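Local coordinates for nucleoside-diphosphate-sugar epimerase (Pseudomonas aeruginosa, PDB 2X4G), which probably binds a nicotinamide adenine dinucleotide cofactor and acts as an epimerase or oxidoreductase on nucleotide sugars or related substrates, its exact reaction being unestablished, at residues 26-29 with 30-33; 131-134 with 135-139. One frame throughout, in Å; residues are numbered along the deposited sequence.

Interaction 1. Residues 26-29 with 30-33; sequences GHHA and ARAI
Arg31 runs its side chain back along the helix alongside both His27 and His28, one turn earlier, and meets the two imidazoles with different atoms. Its aliphatic part does the nearer work: CG lies 3.3 Å from His27 O, and CD comes to 4.0 Å from ND1 of His28, whose side chain runs beside it in the same direction. The approach to the His27 ring is about as close, made by CG and NE. NE2 of that ring sits near the plane of the guanidinium at its edge, 4.1 Å from Arg31 NE, with the two flat groups turned 60° apart. The link between them is indirect, since His27 NE2 and Arg31 NE both hydrogen-bond to the hydroxyl of Tyr55, which probably helps to hold the orientation of both groups. His27 can join in because its CG stands anti to the backbone N (chi1 -172°); His28, its CG beside the backbone N and anti to the carbonyl carbon (-74°), sends NE2 to the carbonyl oxygen of Glu187.

Only Arg31 remains partly exposed; the two histidines are buried with the close-packed rest of the helix. There Ala30 fits against Leu40 and Leu42 of strand 39-44, Ala32 against Arg224 of helix 219-232, and Ile33 reaches Tyr16 and Val18 of strand 15-19. Ile33 CG1 also lies 3.4 Å from Ala29 O, the oxygen that accepts the bond from Ile33 N. Regular i to i+4 bonds hold the turns, from Ala30 N to Gly26 O at 2.9 Å through Ile33 N to Ala29 O at 3.0 Å. Gly26 closes the glycine-rich GxxGxxG motif, expected to bind the dinucleotide, and helix 24-35 crosses between parallel strands 15-19 and 39-44, the first beta-alpha-beta unit of a Rossmann fold.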
loop_
_atom_site.group_PDB
_atom_site.type_symbol
_atom_site.label_atom_id
_atom_site.label_comp_id
_atom_site.label_asym_id
_atom_site.label_seq_id
_atom_site.Cartn_x
_atom_site.Cartn_y
_atom_site.Cartn_z
ATOM N N GLY A 26 -4.796 16.456 -22.313
ATOM C CA GLY A 26 -3.979 17.173 -23.302
ATOM C C GLY A 26 -4.374 16.911 -24.757
ATOM O O GLY A 26 -4.314 17.807 -25.591
ATOM N N HIS A 27 -4.771 15.679 -25.073
ATOM C CA HIS A 27 -5.061 15.299 -26.445
ATOM C C HIS A 27 -6.260 16.105 -26.879
ATOM O O HIS A 27 -6.321 16.604 -28.003
ATOM C CB HIS A 27 -5.334 13.806 -26.496
ATOM C CG HIS A 27 -5.458 13.238 -27.874
ATOM N ND1 HIS A 27 -5.414 11.882 -28.111
ATOM C CD2 HIS A 27 -5.645 13.822 -29.079
ATOM C CE1 HIS A 27 -5.562 11.656 -29.402
ATOM N NE2 HIS A 27 -5.713 12.815 -30.012
ATOM N N HIS A 28 -7.208 16.245 -25.962
ATOM C CA HIS A 28 -8.449 17.000 -26.216
ATOM C C HIS A 28 -8.194 18.525 -26.184
ATOM O O HIS A 28 -8.864 19.272 -26.885
ATOM C CB HIS A 28 -9.549 16.601 -25.220
ATOM C CG HIS A 28 -10.163 15.252 -25.482
ATOM N ND1 HIS A 28 -11.151 15.046 -26.424
ATOM C CD2 HIS A 28 -9.961 14.049 -24.887
ATOM C CE1 HIS A 28 -11.507 13.773 -26.416
ATOM N NE2 HIS A 28 -10.801 13.146 -25.490
ATOM N N ALA A 29 -7.224 19.014 -25.420
ATOM C CA ALA A 29 -6.845 20.428 -25.572
ATOM C C ALA A 29 -6.308 20.624 -26.988
ATOM O O ALA A 29 -6.729 21.530 -27.689
ATOM C CB ALA A 29 -5.826 20.846 -24.558
ATOM N N ALA A 30 -5.401 19.745 -27.409
ATOM C CA ALA A 30 -4.787 19.831 -28.725
ATOM C C ALA A 30 -5.859 19.911 -29.817
ATOM O O ALA A 30 -5.856 20.829 -30.648
ATOM C CB ALA A 30 -3.874 18.655 -28.955
ATOM N N ARG A 31 -6.786 18.967 -29.788
ATOM C CA ARG A 31 -7.928 18.967 -30.692
ATOM C C ARG A 31 -8.746 20.256 -30.708
ATOM O O ARG A 31 -9.230 20.681 -31.739
ATOM C CB ARG A 31 -8.877 17.866 -30.276
ATOM C CG ARG A 31 -8.403 16.492 -30.551
ATOM C CD ARG A 31 -9.423 15.514 -30.012
ATOM N NE ARG A 31 -9.398 14.363 -30.866
ATOM C CZ ARG A 31 -10.353 13.988 -31.702
ATOM N NH1 ARG A 31 -11.501 14.608 -31.762
ATOM N NH2 ARG A 31 -10.142 12.929 -32.461
ATOM N N ALA A 32 -8.958 20.828 -29.536
ATOM C CA ALA A 32 -9.737 22.039 -29.411
ATOM C C ALA A 32 -9.022 23.194 -30.085
ATOM O O ALA A 32 -9.670 24.052 -30.680
ATOM C CB ALA A 32 -10.005 22.351 -27.933
ATOM N N ILE A 33 -7.693 23.208 -29.982
ATOM C CA ILE A 33 -6.850 24.211 -30.627
ATOM C C ILE A 33 -6.925 24.039 -32.126
ATOM O O ILE A 33 -6.989 24.997 -32.850
ATOM C CB ILE A 33 -5.380 24.081 -30.193
ATOM C CG1 ILE A 33 -5.201 24.430 -28.700
ATOM C CG2 ILE A 33 -4.492 24.973 -31.012
ATOM C CD1 ILE A 33 -3.875 23.917 -28.083
#

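Interaction 2. Residues 131-134 with 135-139; sequences PRHP and QGLPG
The imidazole of His133 is sandwiched by its neighbours in the chain. Leu137 CB stands over the centre of one face, 3.8 Å from the ring centroid and 12° off the normal, a CH-pi contact. Against the opposite face Pro134 CD lies offset toward the rim. Both side chains of the CH-pi pair point the same way. Gln135 comes at the ring from its edge: its backbone N donates to His133 ND1 over 3.2 Å, tilted 23° from the ring plane, while its side-chain amide stands nearly perpendicular to the imidazole. With chi1 at -166° the ring swings away from its own backbone N and back over the turn that follows.

A second bond closes that turn, Gly136 N to His133 O at 2.7 Å, with the donor well above the carbonyl plane. Gly136 then adopts a positive phi, which glycine accepts readily. Gln304 also bonds Pro131 O and His133 N, and the His140 ring meets that of His133. The result is a type I beta turn from His133 to Gly136, its first side chain accepting a backbone N-H, in a surface loop before helix 154-171.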
loop_
_atom_site.group_PDB
_atom_site.type_symbol
_atom_site.label_atom_id
_atom_site.label_comp_id
_atom_site.label_asym_id
_atom_site.label_seq_id
_atom_site.Cartn_x
_atom_site.Cartn_y
_atom_site.Cartn_z
ATOM N N PRO A 131 -10.181 22.948 -0.211
ATOM C CA PRO A 131 -10.853 22.282 0.888
ATOM C C PRO A 131 -12.329 22.094 0.569
ATOM O O PRO A 131 -12.827 22.638 -0.420
ATOM C CB PRO A 131 -10.669 23.257 2.052
ATOM C CG PRO A 131 -10.584 24.580 1.415
ATOM C CD PRO A 131 -9.873 24.353 0.112
ATOM N N ARG A 132 -13.013 21.330 1.414
ATOM C CA ARG A 132 -14.418 20.998 1.208
ATOM C C ARG A 132 -15.284 22.209 1.561
ATOM O O ARG A 132 -15.006 22.912 2.515
ATOM C CB ARG A 132 -14.773 19.777 2.064
ATOM C CG ARG A 132 -16.178 19.210 1.843
ATOM C CD ARG A 132 -16.408 17.936 2.669
ATOM N NE ARG A 132 -15.602 16.825 2.168
ATOM C CZ ARG A 132 -15.882 16.112 1.076
ATOM N NH1 ARG A 132 -16.967 16.379 0.343
ATOM N NH2 ARG A 132 -15.068 15.128 0.705
ATOM N N HIS A 133 -16.319 22.492 0.794
ATOM C CA HIS A 133 -17.128 23.657 1.120
ATOM C C HIS A 133 -17.587 23.530 2.578
ATOM O O HIS A 133 -18.212 22.521 2.931
ATOM C CB HIS A 133 -18.340 23.761 0.199
ATOM C CG HIS A 133 -19.021 25.092 0.246
ATOM N ND1 HIS A 133 -19.891 25.451 1.252
ATOM C CD2 HIS A 133 -18.965 26.149 -0.598
ATOM C CE1 HIS A 133 -20.339 26.674 1.026
ATOM N NE2 HIS A 133 -19.800 27.117 -0.095
ATOM N N PRO A 134 -17.308 24.550 3.420
ATOM C CA PRO A 134 -17.576 24.470 4.855
ATOM C C PRO A 134 -19.059 24.368 5.250
ATOM O O PRO A 134 -19.357 24.094 6.417
ATOM C CB PRO A 134 -16.967 25.770 5.397
ATOM C CG PRO A 134 -17.059 26.721 4.272
ATOM C CD PRO A 134 -16.902 25.913 3.022
ATOM N N GLN A 135 -19.971 24.603 4.310
ATOM C CA GLN A 135 -21.382 24.297 4.518
ATOM C C GLN A 135 -21.875 23.128 3.652
ATOM O O GLN A 135 -23.074 22.883 3.563
ATOM C CB GLN A 135 -22.208 25.557 4.282
ATOM C CG GLN A 135 -21.988 26.622 5.381
ATOM C CD GLN A 135 -21.630 27.999 4.815
ATOM O OE1 GLN A 135 -22.259 28.488 3.858
ATOM N NE2 GLN A 135 -20.610 28.630 5.402
ATOM N N GLY A 136 -20.955 22.393 3.030
ATOM C CA GLY A 136 -21.313 21.230 2.230
ATOM C C GLY A 136 -21.907 21.526 0.860
ATOM O O GLY A 136 -22.294 20.605 0.154
ATOM N N LEU A 137 -21.976 22.799 0.470
ATOM C CA LEU A 137 -22.443 23.172 -0.869
ATOM C C LEU A 137 -21.389 22.853 -1.947
ATOM O O LEU A 137 -20.248 22.525 -1.631
ATOM C CB LEU A 137 -22.826 24.657 -0.898
ATOM C CG LEU A 137 -23.934 25.114 0.075
ATOM C CD1 LEU A 137 -24.341 26.559 -0.206
ATOM C CD2 LEU A 137 -25.161 24.205 0.033
ATOM N N PRO A 138 -21.774 22.928 -3.229
ATOM C CA PRO A 138 -20.788 22.645 -4.250
ATOM C C PRO A 138 -19.629 23.617 -4.191
ATOM O O PRO A 138 -19.819 24.814 -3.992
ATOM C CB PRO A 138 -21.567 22.828 -5.555
ATOM C CG PRO A 138 -22.964 22.603 -5.196
ATOM C CD PRO A 138 -23.088 23.209 -3.827
ATOM N N GLY A 139 -18.434 23.081 -4.375
ATOM C CA GLY A 139 -17.216 23.854 -4.268
ATOM C C GLY A 139 -16.990 24.859 -5.382
ATOM O O GLY A 139 -17.480 24.703 -6.501
#

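Interaction 1 precedes interaction 2 along the chain, and the two lie on opposite sides of its centre, with their own centres 31 Å apart and their nearest atoms about 22 Å from each other. Both fall within the range of the epimerase/dehydratase family and connect to the same mixed sheet. Residues 26-33 form part of the helix that crosses from strand 15-19 to strand 39-44, whereas residues 131-139 belong to the long connection leaving strand 121-124, further across the sheet beyond strand 80-83. One is therefore buried framework of the nucleotide-binding fold, and the other a turn at the periphery; they do not touch.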